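Long-range contacts in D-aminoacid aminotransferase-like PLP-dependent enzyme (Haemophilus somnus, PDB 3CEB), which is probably a pyridoxal-phosphate-dependent lyase of the class IV aminotransferase family, putatively acting on 4-amino-4-deoxychorismate: residues Ile21-Glu29 / Leu41-Ile49; Ile136-Trp147 / Leu179-Asn189. All blocks are in the same frame, centred on the assembly; numbering follows the deposited sequence.

Contact 1. Residues Ile21-Glu29 / Leu41-Ile49; sequences ISYHQQRYE and LQPFDLAKI. With SO4 (sulfate ion), chain C.
The side-chain amide of Gln25 plugs into the turn that leads into helix 46-51, using both of its ends. OE1 accepts from Leu46 N at 2.9 Å, a bond lying in the carbonyl plane. NE2 donates to Phe44 O at 2.9 Å with an N-H...O angle of 166°, and the acceptor sits within 5° of the amide plane. Three residues on, Tyr28 OH accepts from Phe44 N at 2.9 Å, so the N-H and the C=O of Phe44 are both held by side chains of helix 21-35. The Tyr28 ring carries Leu46 CD2 over one face, toward its rim, while Pro43 CB comes to 3.7 Å from Tyr28 CE2. At the other end, Ile21 CG1 rests against Ala47 CB at 3.9 Å.

These bonds fasten a helix start to the flank of an earlier helix. Asp45 is the N-cap of helix 46-51, its OD1 accepting from Lys48 N, and Gln25 OE1 takes up Leu46 N in the same first turn. A water that donates to Gln25 OE1 and accepts from Ala47 N extends this grip.

Gln25 is bent at chi2 (73°), which brings its amide round to the turn, and there Glu29 OE2 helps fix the amide's rotation by taking the second N-H of NE2 through its anti lone pair. Tyr28 meets Tyr70 edge-to-face, and Phe44 packs against Tyr75 likewise. On another side of helix 21-35, Arg27 and His24 both bond to Glu9, and Arg27 also reaches the phosphate of the cofactor-modified Lys103 through a weak hydrogen bond.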
loop_
_atom_site.group_PDB
_atom_site.type_symbol
_atom_site.label_atom_id
_atom_site.label_comp_id
_atom_site.label_asym_id
_atom_site.label_seq_id
_atom_site.Cartn_x
_atom_site.Cartn_y
_atom_site.Cartn_z
ATOM N N ILE A 21 -10.789 -6.042 -3.973
ATOM C CA ILE A 21 -10.380 -6.321 -5.339
ATOM C C ILE A 21 -10.718 -5.152 -6.260
ATOM O O ILE A 21 -9.892 -4.764 -7.069
ATOM C CB ILE A 21 -10.927 -7.724 -5.898
ATOM C CG1 ILE A 21 -10.008 -8.193 -7.004
ATOM C CG2 ILE A 21 -12.391 -7.639 -6.371
ATOM C CD1 ILE A 21 -8.598 -8.312 -6.483
ATOM N N SER A 22 -11.878 -4.534 -6.141
ATOM C CA SER A 22 -12.156 -3.481 -7.108
ATOM C C SER A 22 -11.258 -2.280 -6.910
ATOM O O SER A 22 -11.077 -1.481 -7.827
ATOM C CB SER A 22 -13.598 -3.049 -7.072
ATOM O OG SER A 22 -13.871 -2.543 -5.831
ATOM N N TYR A 23 -10.698 -2.163 -5.711
ATOM C CA TYR A 23 -9.830 -1.008 -5.406
ATOM C C TYR A 23 -8.517 -1.227 -6.091
ATOM O O TYR A 23 -7.875 -0.287 -6.590
ATOM C CB TYR A 23 -9.635 -0.800 -3.905
ATOM C CG TYR A 23 -10.861 -0.237 -3.244
ATOM C CD1 TYR A 23 -11.860 -1.064 -2.732
ATOM C CD2 TYR A 23 -11.047 1.121 -3.157
ATOM C CE1 TYR A 23 -12.997 -0.524 -2.113
ATOM C CE2 TYR A 23 -12.171 1.648 -2.557
ATOM C CZ TYR A 23 -13.144 0.820 -2.051
ATOM O OH TYR A 23 -14.266 1.394 -1.464
ATOM N N HIS A 24 -8.159 -2.493 -6.174
ATOM C CA HIS A 24 -6.927 -2.853 -6.800
ATOM C C HIS A 24 -7.079 -2.670 -8.292
ATOM O O HIS A 24 -6.190 -2.159 -8.968
ATOM C CB HIS A 24 -6.542 -4.284 -6.444
ATOM C CG HIS A 24 -5.998 -4.448 -5.055
ATOM N ND1 HIS A 24 -4.716 -4.074 -4.709
ATOM C CD2 HIS A 24 -6.545 -5.000 -3.938
ATOM C CE1 HIS A 24 -4.510 -4.359 -3.433
ATOM N NE2 HIS A 24 -5.606 -4.909 -2.936
ATOM N N GLN A 25 -8.215 -3.090 -8.823
ATOM C CA GLN A 25 -8.455 -2.951 -10.262
ATOM C C GLN A 25 -8.402 -1.469 -10.647
ATOM O O GLN A 25 -7.858 -1.147 -11.677
ATOM C CB GLN A 25 -9.818 -3.545 -10.666
ATOM C CG GLN A 25 -10.137 -3.514 -12.202
ATOM C CD GLN A 25 -9.321 -4.531 -12.970
ATOM O OE1 GLN A 25 -9.025 -5.620 -12.438
ATOM N NE2 GLN A 25 -8.929 -4.185 -14.226
ATOM N N GLN A 26 -8.926 -0.577 -9.797
ATOM C CA GLN A 26 -8.991 0.847 -10.147
ATOM C C GLN A 26 -7.612 1.435 -10.264
ATOM O O GLN A 26 -7.343 2.159 -11.227
ATOM C CB GLN A 26 -9.725 1.740 -9.143
ATOM C CG GLN A 26 -11.169 1.512 -9.017
ATOM C CD GLN A 26 -11.832 2.566 -8.077
ATOM O OE1 GLN A 26 -12.448 2.214 -7.041
ATOM N NE2 GLN A 26 -11.691 3.861 -8.440
ATOM N N ARG A 27 -6.782 1.150 -9.257
ATOM C CA ARG A 27 -5.421 1.678 -9.202
ATOM C C ARG A 27 -4.625 1.111 -10.338
ATOM O O ARG A 27 -3.845 1.809 -10.998
ATOM C CB ARG A 27 -4.713 1.352 -7.878
ATOM C CG ARG A 27 -3.329 1.966 -7.793
ATOM C CD ARG A 27 -2.684 1.883 -6.465
ATOM N NE ARG A 27 -2.494 0.503 -6.050
ATOM C CZ ARG A 27 -2.075 0.133 -4.843
ATOM N NH1 ARG A 27 -1.762 1.041 -3.924
ATOM N NH2 ARG A 27 -1.975 -1.171 -4.561
ATOM N N TYR A 28 -4.838 -0.168 -10.578
ATOM C CA TYR A 28 -4.180 -0.817 -11.698
ATOM C C TYR A 28 -4.479 -0.040 -12.995
ATOM O O TYR A 28 -3.568 0.301 -13.741
ATOM C CB TYR A 28 -4.567 -2.300 -11.773
ATOM C CG TYR A 28 -4.290 -3.017 -13.067
ATOM C CD1 TYR A 28 -3.022 -3.089 -13.580
ATOM C CD2 TYR A 28 -5.309 -3.672 -13.753
ATOM C CE1 TYR A 28 -2.781 -3.751 -14.754
ATOM C CE2 TYR A 28 -5.070 -4.336 -14.908
ATOM C CZ TYR A 28 -3.804 -4.373 -15.421
ATOM O OH TYR A 28 -3.523 -5.049 -16.591
ATOM N N GLU A 29 -5.724 0.291 -13.257
ATOM C CA GLU A 29 -6.014 0.959 -14.531
ATOM C C GLU A 29 -5.486 2.398 -14.557
ATOM O O GLU A 29 -5.029 2.889 -15.587
ATOM C CB GLU A 29 -7.520 0.939 -14.860
ATOM C CG GLU A 29 -8.165 -0.442 -14.705
ATOM C CD GLU A 29 -9.503 -0.622 -15.401
ATOM O OE1 GLU A 29 -10.009 0.368 -16.037
ATOM O OE2 GLU A 29 -10.023 -1.776 -15.330
ATOM N N LEU A 41 -4.429 0.240 -24.212
ATOM C CA LEU A 41 -4.242 -1.082 -23.601
ATOM C C LEU A 41 -5.487 -1.898 -23.324
ATOM O O LEU A 41 -6.560 -1.373 -23.288
ATOM C CB LEU A 41 -3.492 -0.895 -22.289
ATOM C CG LEU A 41 -2.125 -0.231 -22.451
ATOM C CD1 LEU A 41 -1.447 -0.264 -21.132
ATOM C CD2 LEU A 41 -1.234 -0.901 -23.580
ATOM N N GLN A 42 -5.337 -3.194 -23.113
ATOM C CA GLN A 42 -6.486 -4.027 -22.671
ATOM C C GLN A 42 -6.192 -4.473 -21.281
ATOM O O GLN A 42 -5.471 -5.403 -21.105
ATOM C CB GLN A 42 -6.574 -5.318 -23.465
ATOM C CG GLN A 42 -6.086 -5.168 -24.891
ATOM C CD GLN A 42 -7.171 -4.610 -25.771
ATOM O OE1 GLN A 42 -8.188 -5.295 -25.979
ATOM N NE2 GLN A 42 -6.990 -3.363 -26.290
ATOM N N PRO A 43 -6.740 -3.835 -20.281
ATOM C CA PRO A 43 -6.256 -4.284 -18.984
ATOM C C PRO A 43 -6.717 -5.674 -18.533
ATOM O O PRO A 43 -7.790 -6.115 -18.856
ATOM C CB PRO A 43 -6.789 -3.222 -18.018
ATOM C CG PRO A 43 -7.658 -2.315 -18.804
ATOM C CD PRO A 43 -7.316 -2.488 -20.247
ATOM N N PHE A 44 -5.870 -6.365 -17.785
ATOM C CA PHE A 44 -6.260 -7.641 -17.211
ATOM C C PHE A 44 -7.377 -7.465 -16.210
ATOM O O PHE A 44 -7.565 -6.395 -15.620
ATOM C CB PHE A 44 -5.033 -8.277 -16.534
ATOM C CG PHE A 44 -3.997 -8.745 -17.530
ATOM C CD1 PHE A 44 -4.269 -9.809 -18.350
ATOM C CD2 PHE A 44 -2.832 -8.061 -17.701
ATOM C CE1 PHE A 44 -3.370 -10.205 -19.299
ATOM C CE2 PHE A 44 -1.911 -8.460 -18.669
ATOM C CZ PHE A 44 -2.175 -9.520 -19.464
ATOM N N ASP A 45 -8.160 -8.506 -16.026
ATOM C CA ASP A 45 -9.203 -8.475 -14.992
ATOM C C ASP A 45 -8.596 -9.174 -13.774
ATOM O O ASP A 45 -8.506 -10.399 -13.706
ATOM C CB ASP A 45 -10.459 -9.151 -15.517
ATOM C CG ASP A 45 -11.581 -9.218 -14.506
ATOM O OD1 ASP A 45 -11.361 -9.119 -13.267
ATOM O OD2 ASP A 45 -12.708 -9.418 -14.988
ATOM N N LEU A 46 -8.108 -8.372 -12.839
ATOM C CA LEU A 46 -7.434 -8.888 -11.664
ATOM C C LEU A 46 -8.316 -9.854 -10.857
ATOM O O LEU A 46 -7.831 -10.811 -10.304
ATOM C CB LEU A 46 -6.984 -7.731 -10.761
ATOM C CG LEU A 46 -6.004 -6.682 -11.319
ATOM C CD1 LEU A 46 -5.466 -5.758 -10.186
ATOM C CD2 LEU A 46 -4.862 -7.366 -12.079
ATOM N N ALA A 47 -9.609 -9.610 -10.777
ATOM C CA ALA A 47 -10.477 -10.517 -10.020
ATOM C C ALA A 47 -10.451 -11.881 -10.681
ATOM O O ALA A 47 -10.350 -12.900 -10.011
ATOM C CB ALA A 47 -11.916 -9.991 -9.936
ATOM N N LYS A 48 -10.527 -11.907 -12.006
ATOM C CA LYS A 48 -10.535 -13.191 -12.739
ATOM C C LYS A 48 -9.222 -13.982 -12.586
ATOM O O LYS A 48 -9.251 -15.194 -12.488
ATOM C CB LYS A 48 -10.815 -13.000 -14.202
ATOM C CG LYS A 48 -12.211 -12.534 -14.507
ATOM C CD LYS A 48 -12.614 -12.784 -15.989
ATOM C CE LYS A 48 -13.959 -12.108 -16.331
ATOM N NZ LYS A 48 -14.358 -12.437 -17.717
ATOM N N ILE A 49 -8.097 -13.274 -12.546
ATOM C CA ILE A 49 -6.798 -13.893 -12.411
ATOM C C ILE A 49 -6.714 -14.644 -11.096
ATOM O O ILE A 49 -6.237 -15.764 -11.020
ATOM C CB ILE A 49 -5.651 -12.856 -12.475
ATOM C CG1 ILE A 49 -5.532 -12.336 -13.898
ATOM C CG2 ILE A 49 -4.298 -13.527 -12.091
ATOM C CD1 ILE A 49 -4.562 -11.151 -14.079
HETATM S S SO4 C . -14.451 -5.205 -3.563
HETATM O O1 SO4 C . -15.886 -4.937 -3.759
HETATM O O2 SO4 C . -14.233 -6.041 -2.357
HETATM O O3 SO4 C . -13.710 -3.938 -3.462
HETATM O O4 SO4 C . -13.961 -5.938 -4.736
HETATM O O HOH W 1 -11.049 -7.027 -11.300
#

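Contact 2. Residues Ile136-Trp147 / Leu179-Asn189; sequences IGNLIFRQNNQW and LAQYEEIRLIN
Ile140 and Arg186 face each other through two backbone bonds, Ile140 N to Arg186 O and Arg186 N to Ile140 O, each 3.0 Å. Asn138 with Ile188 is the other hydrogen-bonded pair; Leu139 with Leu187 and Phe141 with Ile185 are the non-hydrogen-bonded ones. Strands 138-143 and 185-188 thus run antiparallel, their short axes 4.7 Å apart at closest approach and 145° between directions. The backbone bonding continues at Arg142, whose N and O bond to Glu184 O and Glu183 N.

Packing is tight on the face bearing Leu139, Phe141, Ile185 and Leu187. Phe141 and Ile185 lie side by side, Phe141 CE2 3.7 Å from Ile185 CG2, and Leu179 CD2 closes on the same CE2 at 3.6 Å. Phe141 CB also makes a CH-pi contact over the Tyr182 ring, 4.0 Å from its centroid. Met124 of strand 122-127 and Phe90 of strand 90-94 cover this side, burying it between two sheets. On the reverse face Ile140 CG2 meets Ile188 CD1, and helix 158-165 packs on Ile188.

The solvent side is polar and begins beside Ile140, where Trp147 is held between Ile140 CD1 on one face and Arg142 CB on the other. The Arg186 guanidinium lies with one face over Trp147 CZ2, and its NE and NH2 grip the single oxygen Glu184 OE2 from the same face of the carboxylate. The other oxygen, Glu184 OE1, takes Arg142 NE at 3.0 Å, in the guanidinium plane. Arg142, bent at chi3 (59°), turns NH1 to 3.3 Å from Glu183 OE2, a purely electrostatic pairing.

Two arginines therefore share Glu184, one per oxygen, and Glu183 adds a second negative charge beside Arg142; this balance probably keeps both carboxylates ionised and screens the two guanidiniums from each other.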
loop_
_atom_site.group_PDB
_atom_site.type_symbol
_atom_site.label_atom_id
_atom_site.label_comp_id
_atom_site.label_asym_id
_atom_site.label_seq_id
_atom_site.Cartn_x
_atom_site.Cartn_y
_atom_site.Cartn_z
ATOM N N ILE A 136 6.312 0.620 3.495
ATOM C CA ILE A 136 5.435 -0.420 2.897
ATOM C C ILE A 136 3.945 -0.070 2.912
ATOM O O ILE A 136 3.129 -0.839 2.442
ATOM C CB ILE A 136 5.591 -1.822 3.551
ATOM C CG1 ILE A 136 5.081 -1.777 4.983
ATOM C CG2 ILE A 136 7.022 -2.344 3.474
ATOM C CD1 ILE A 136 5.261 -3.124 5.758
ATOM N N GLY A 137 3.560 1.076 3.454
ATOM C CA GLY A 137 2.136 1.393 3.526
ATOM C C GLY A 137 1.866 2.835 3.867
ATOM O O GLY A 137 2.793 3.661 3.953
ATOM N N ASN A 138 0.591 3.158 4.002
ATOM C CA ASN A 138 0.218 4.467 4.447
ATOM C C ASN A 138 0.207 4.511 5.995
ATOM O O ASN A 138 0.347 3.495 6.672
ATOM C CB ASN A 138 -1.154 4.876 3.880
ATOM C CG ASN A 138 -1.166 4.955 2.367
ATOM O OD1 ASN A 138 -1.902 4.210 1.705
ATOM N ND2 ASN A 138 -0.348 5.844 1.803
ATOM N N LEU A 139 -0.024 5.702 6.548
ATOM C CA LEU A 139 -0.058 5.863 7.995
ATOM C C LEU A 139 -1.356 6.496 8.498
ATOM O O LEU A 139 -2.004 7.277 7.798
ATOM C CB LEU A 139 1.170 6.653 8.469
ATOM C CG LEU A 139 2.551 6.030 8.272
ATOM C CD1 LEU A 139 3.585 7.101 8.457
ATOM C CD2 LEU A 139 2.845 4.802 9.155
ATOM N N ILE A 140 -1.729 6.091 9.717
ATOM C CA ILE A 140 -2.907 6.597 10.407
ATOM C C ILE A 140 -2.508 6.988 11.823
ATOM O O ILE A 140 -1.629 6.391 12.431
ATOM C CB ILE A 140 -4.107 5.597 10.401
ATOM C CG1 ILE A 140 -3.794 4.300 11.154
ATOM C CG2 ILE A 140 -4.509 5.255 8.986
ATOM C CD1 ILE A 140 -5.026 3.370 11.331
ATOM N N PHE A 141 -3.165 8.012 12.327
ATOM C CA PHE A 141 -2.808 8.623 13.587
ATOM C C PHE A 141 -4.044 8.800 14.424
ATOM O O PHE A 141 -5.056 9.261 13.946
ATOM C CB PHE A 141 -2.172 9.976 13.293
ATOM C CG PHE A 141 -0.920 9.875 12.451
ATOM C CD1 PHE A 141 -0.986 9.891 11.076
ATOM C CD2 PHE A 141 0.331 9.726 13.046
ATOM C CE1 PHE A 141 0.179 9.751 10.302
ATOM C CE2 PHE A 141 1.496 9.607 12.290
ATOM C CZ PHE A 141 1.419 9.602 10.913
ATOM N N ARG A 142 -3.978 8.422 15.684
ATOM C CA ARG A 142 -5.176 8.463 16.503
ATOM C C ARG A 142 -5.340 9.794 17.194
ATOM O O ARG A 142 -4.427 10.318 17.755
ATOM C CB ARG A 142 -5.195 7.308 17.510
ATOM C CG ARG A 142 -6.559 7.091 18.141
ATOM C CD ARG A 142 -6.625 5.791 18.973
ATOM N NE ARG A 142 -5.650 5.742 20.079
ATOM C CZ ARG A 142 -5.737 6.445 21.216
ATOM N NH1 ARG A 142 -6.752 7.300 21.414
ATOM N NH2 ARG A 142 -4.796 6.313 22.156
ATOM N N GLN A 143 -6.535 10.340 17.108
ATOM C CA GLN A 143 -6.859 11.572 17.797
ATOM C C GLN A 143 -8.264 11.467 18.309
ATOM O O GLN A 143 -9.209 11.215 17.563
ATOM C CB GLN A 143 -6.750 12.763 16.872
ATOM C CG GLN A 143 -6.774 14.052 17.601
ATOM C CD GLN A 143 -6.484 15.199 16.698
ATOM O OE1 GLN A 143 -7.273 15.482 15.808
ATOM N NE2 GLN A 143 -5.339 15.864 16.897
ATOM N N ASN A 144 -8.411 11.656 19.600
ATOM C CA ASN A 144 -9.697 11.398 20.205
ATOM C C ASN A 144 -10.011 9.931 19.989
ATOM O O ASN A 144 -9.254 9.023 20.405
ATOM C CB ASN A 144 -10.768 12.251 19.529
ATOM C CG ASN A 144 -10.811 13.659 20.098
ATOM O OD1 ASN A 144 -9.845 14.101 20.740
ATOM N ND2 ASN A 144 -11.939 14.361 19.904
ATOM N N ASN A 145 -11.112 9.703 19.295
ATOM C CA ASN A 145 -11.450 8.355 18.973
ATOM C C ASN A 145 -11.472 8.139 17.517
ATOM O O ASN A 145 -12.086 7.227 17.085
ATOM C CB ASN A 145 -12.789 8.006 19.554
ATOM C CG ASN A 145 -12.654 7.464 20.930
ATOM O OD1 ASN A 145 -13.074 8.094 21.911
ATOM N ND2 ASN A 145 -11.997 6.310 21.036
ATOM N N GLN A 146 -10.778 8.992 16.781
ATOM C CA GLN A 146 -10.748 8.941 15.327
ATOM C C GLN A 146 -9.385 8.612 14.836
ATOM O O GLN A 146 -8.421 8.826 15.543
ATOM C CB GLN A 146 -11.138 10.296 14.732
ATOM C CG GLN A 146 -12.625 10.481 14.650
ATOM C CD GLN A 146 -13.072 11.930 14.380
ATOM O OE1 GLN A 146 -12.351 12.881 14.678
ATOM N NE2 GLN A 146 -14.279 12.090 13.829
ATOM N N TRP A 147 -9.322 8.109 13.611
ATOM C CA TRP A 147 -8.073 7.880 12.928
ATOM C C TRP A 147 -7.957 8.803 11.727
ATOM O O TRP A 147 -8.796 8.803 10.841
ATOM C CB TRP A 147 -7.963 6.440 12.439
ATOM C CG TRP A 147 -7.780 5.408 13.501
ATOM C CD1 TRP A 147 -8.737 4.586 14.001
ATOM C CD2 TRP A 147 -6.572 5.059 14.163
ATOM N NE1 TRP A 147 -8.206 3.757 14.943
ATOM C CE2 TRP A 147 -6.872 4.018 15.056
ATOM C CE3 TRP A 147 -5.266 5.509 14.080
ATOM C CZ2 TRP A 147 -5.921 3.443 15.878
ATOM C CZ3 TRP A 147 -4.320 4.933 14.884
ATOM C CH2 TRP A 147 -4.653 3.909 15.783
ATOM N N LEU A 179 2.738 16.084 14.703
ATOM C CA LEU A 179 2.754 14.756 15.322
ATOM C C LEU A 179 2.420 14.923 16.799
ATOM O O LEU A 179 1.833 14.058 17.418
ATOM C CB LEU A 179 4.088 14.026 15.116
ATOM C CG LEU A 179 4.322 13.524 13.686
ATOM C CD1 LEU A 179 5.724 12.912 13.477
ATOM C CD2 LEU A 179 3.223 12.537 13.342
ATOM N N ALA A 180 2.728 16.095 17.321
ATOM C CA ALA A 180 2.498 16.415 18.718
ATOM C C ALA A 180 1.057 16.098 19.087
ATOM O O ALA A 180 0.773 15.568 20.182
ATOM C CB ALA A 180 2.784 17.917 18.979
ATOM N N GLN A 181 0.156 16.416 18.167
ATOM C CA GLN A 181 -1.292 16.409 18.333
ATOM C C GLN A 181 -1.872 15.021 18.458
ATOM O O GLN A 181 -2.974 14.878 18.836
ATOM C CB GLN A 181 -1.961 16.968 17.091
ATOM C CG GLN A 181 -2.060 18.431 16.853
ATOM C CD GLN A 181 -2.855 18.708 15.585
ATOM O OE1 GLN A 181 -4.041 18.433 15.488
ATOM N NE2 GLN A 181 -2.197 19.241 14.614
ATOM N N TYR A 182 -1.131 14.012 18.070
ATOM C CA TYR A 182 -1.633 12.617 17.956
ATOM C C TYR A 182 -1.178 11.653 19.091
ATOM O O TYR A 182 -0.175 11.876 19.750
ATOM C CB TYR A 182 -1.341 12.065 16.556
ATOM C CG TYR A 182 -2.002 12.910 15.505
ATOM C CD1 TYR A 182 -3.350 12.779 15.244
ATOM C CD2 TYR A 182 -1.301 13.872 14.798
ATOM C CE1 TYR A 182 -3.984 13.572 14.316
ATOM C CE2 TYR A 182 -1.934 14.679 13.850
ATOM C CZ TYR A 182 -3.274 14.516 13.627
ATOM O OH TYR A 182 -3.933 15.267 12.708
ATOM N N GLU A 183 -1.948 10.591 19.305
ATOM C CA GLU A 183 -1.780 9.714 20.444
ATOM C C GLU A 183 -1.201 8.356 20.145
ATOM O O GLU A 183 -0.820 7.633 21.049
ATOM C CB GLU A 183 -3.146 9.484 21.059
ATOM C CG GLU A 183 -3.863 10.772 21.446
ATOM C CD GLU A 183 -5.202 10.514 22.057
ATOM O OE1 GLU A 183 -5.282 10.230 23.267
ATOM O OE2 GLU A 183 -6.187 10.596 21.313
ATOM N N GLU A 184 -1.110 8.024 18.868
ATOM C CA GLU A 184 -0.736 6.690 18.452
ATOM C C GLU A 184 -0.596 6.679 16.953
ATOM O O GLU A 184 -1.313 7.406 16.285
ATOM C CB GLU A 184 -1.833 5.710 18.854
ATOM C CG GLU A 184 -1.496 4.258 18.574
ATOM C CD GLU A 184 -2.606 3.270 18.934
ATOM O OE1 GLU A 184 -3.551 3.616 19.652
ATOM O OE2 GLU A 184 -2.525 2.111 18.486
ATOM N N ILE A 185 0.331 5.863 16.449
ATOM C CA ILE A 185 0.624 5.741 15.025
ATOM C C ILE A 185 0.501 4.298 14.587
ATOM O O ILE A 185 0.939 3.392 15.294
ATOM C CB ILE A 185 2.103 6.138 14.683
ATOM C CG1 ILE A 185 2.490 7.478 15.336
ATOM C CG2 ILE A 185 2.326 6.151 13.146
ATOM C CD1 ILE A 185 3.850 7.970 14.952
ATOM N N ARG A 186 -0.079 4.066 13.421
ATOM C CA ARG A 186 -0.131 2.715 12.886
ATOM C C ARG A 186 0.004 2.701 11.395
ATOM O O ARG A 186 -0.170 3.730 10.735
ATOM C CB ARG A 186 -1.429 2.006 13.242
ATOM C CG ARG A 186 -1.468 1.520 14.651
ATOM C CD ARG A 186 -2.637 0.589 14.813
ATOM N NE ARG A 186 -3.248 0.705 16.138
ATOM C CZ ARG A 186 -4.368 0.076 16.506
ATOM N NH1 ARG A 186 -4.982 -0.725 15.632
ATOM N NH2 ARG A 186 -4.872 0.252 17.741
ATOM N N LEU A 187 0.347 1.548 10.856
ATOM C CA LEU A 187 0.354 1.380 9.443
ATOM C C LEU A 187 -0.861 0.714 8.835
ATOM O O LEU A 187 -1.489 -0.084 9.433
ATOM C CB LEU A 187 1.681 0.824 8.954
ATOM C CG LEU A 187 2.075 -0.633 8.944
ATOM C CD1 LEU A 187 1.207 -1.459 8.123
ATOM C CD2 LEU A 187 3.416 -0.675 8.427
ATOM N N ILE A 188 -1.207 1.100 7.641
ATOM C CA ILE A 188 -2.257 0.388 6.902
ATOM C C ILE A 188 -1.757 0.046 5.481
ATOM O O ILE A 188 -1.045 0.826 4.841
ATOM C CB ILE A 188 -3.580 1.198 6.767
ATOM C CG1 ILE A 188 -3.307 2.558 6.134
ATOM C CG2 ILE A 188 -4.332 1.340 8.072
ATOM C CD1 ILE A 188 -4.634 3.276 5.738
ATOM N N ASN A 189 -2.098 -1.143 5.010
ATOM C CA ASN A 189 -1.860 -1.458 3.620
ATOM C C ASN A 189 -2.686 -2.684 3.272
ATOM O O ASN A 189 -3.527 -3.121 4.093
ATOM C CB ASN A 189 -0.364 -1.624 3.274
ATOM C CG ASN A 189 0.295 -2.769 4.032
ATOM O OD1 ASN A 189 -0.374 -3.645 4.591
ATOM N ND2 ASN A 189 1.607 -2.778 4.025
#

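Overall arrangement
From the N terminus, helix 21-35 follows strands 7-14 and 17-18, and contact 1 closes a short loop by returning the chain, 12 residues on, to that helix's flank. The chain then builds strands 63-70 and 75-82 of the N-terminal antiparallel sheet and crosses to the second half of the fold. There contact 2 spans a longer loop containing helix 158-165 and strand 170-172, and adds strand 185-188 as an outermost strand of the four-stranded mixed sheet, beside strand 138-143. The loops are in series, neither nesting nor crossing. The centres of contact 1 and contact 2 lie about 29 Å apart, on opposite sides of the chain's centre. The nearest atoms of contacts 1 and 2 are about 6 Å apart, without touching.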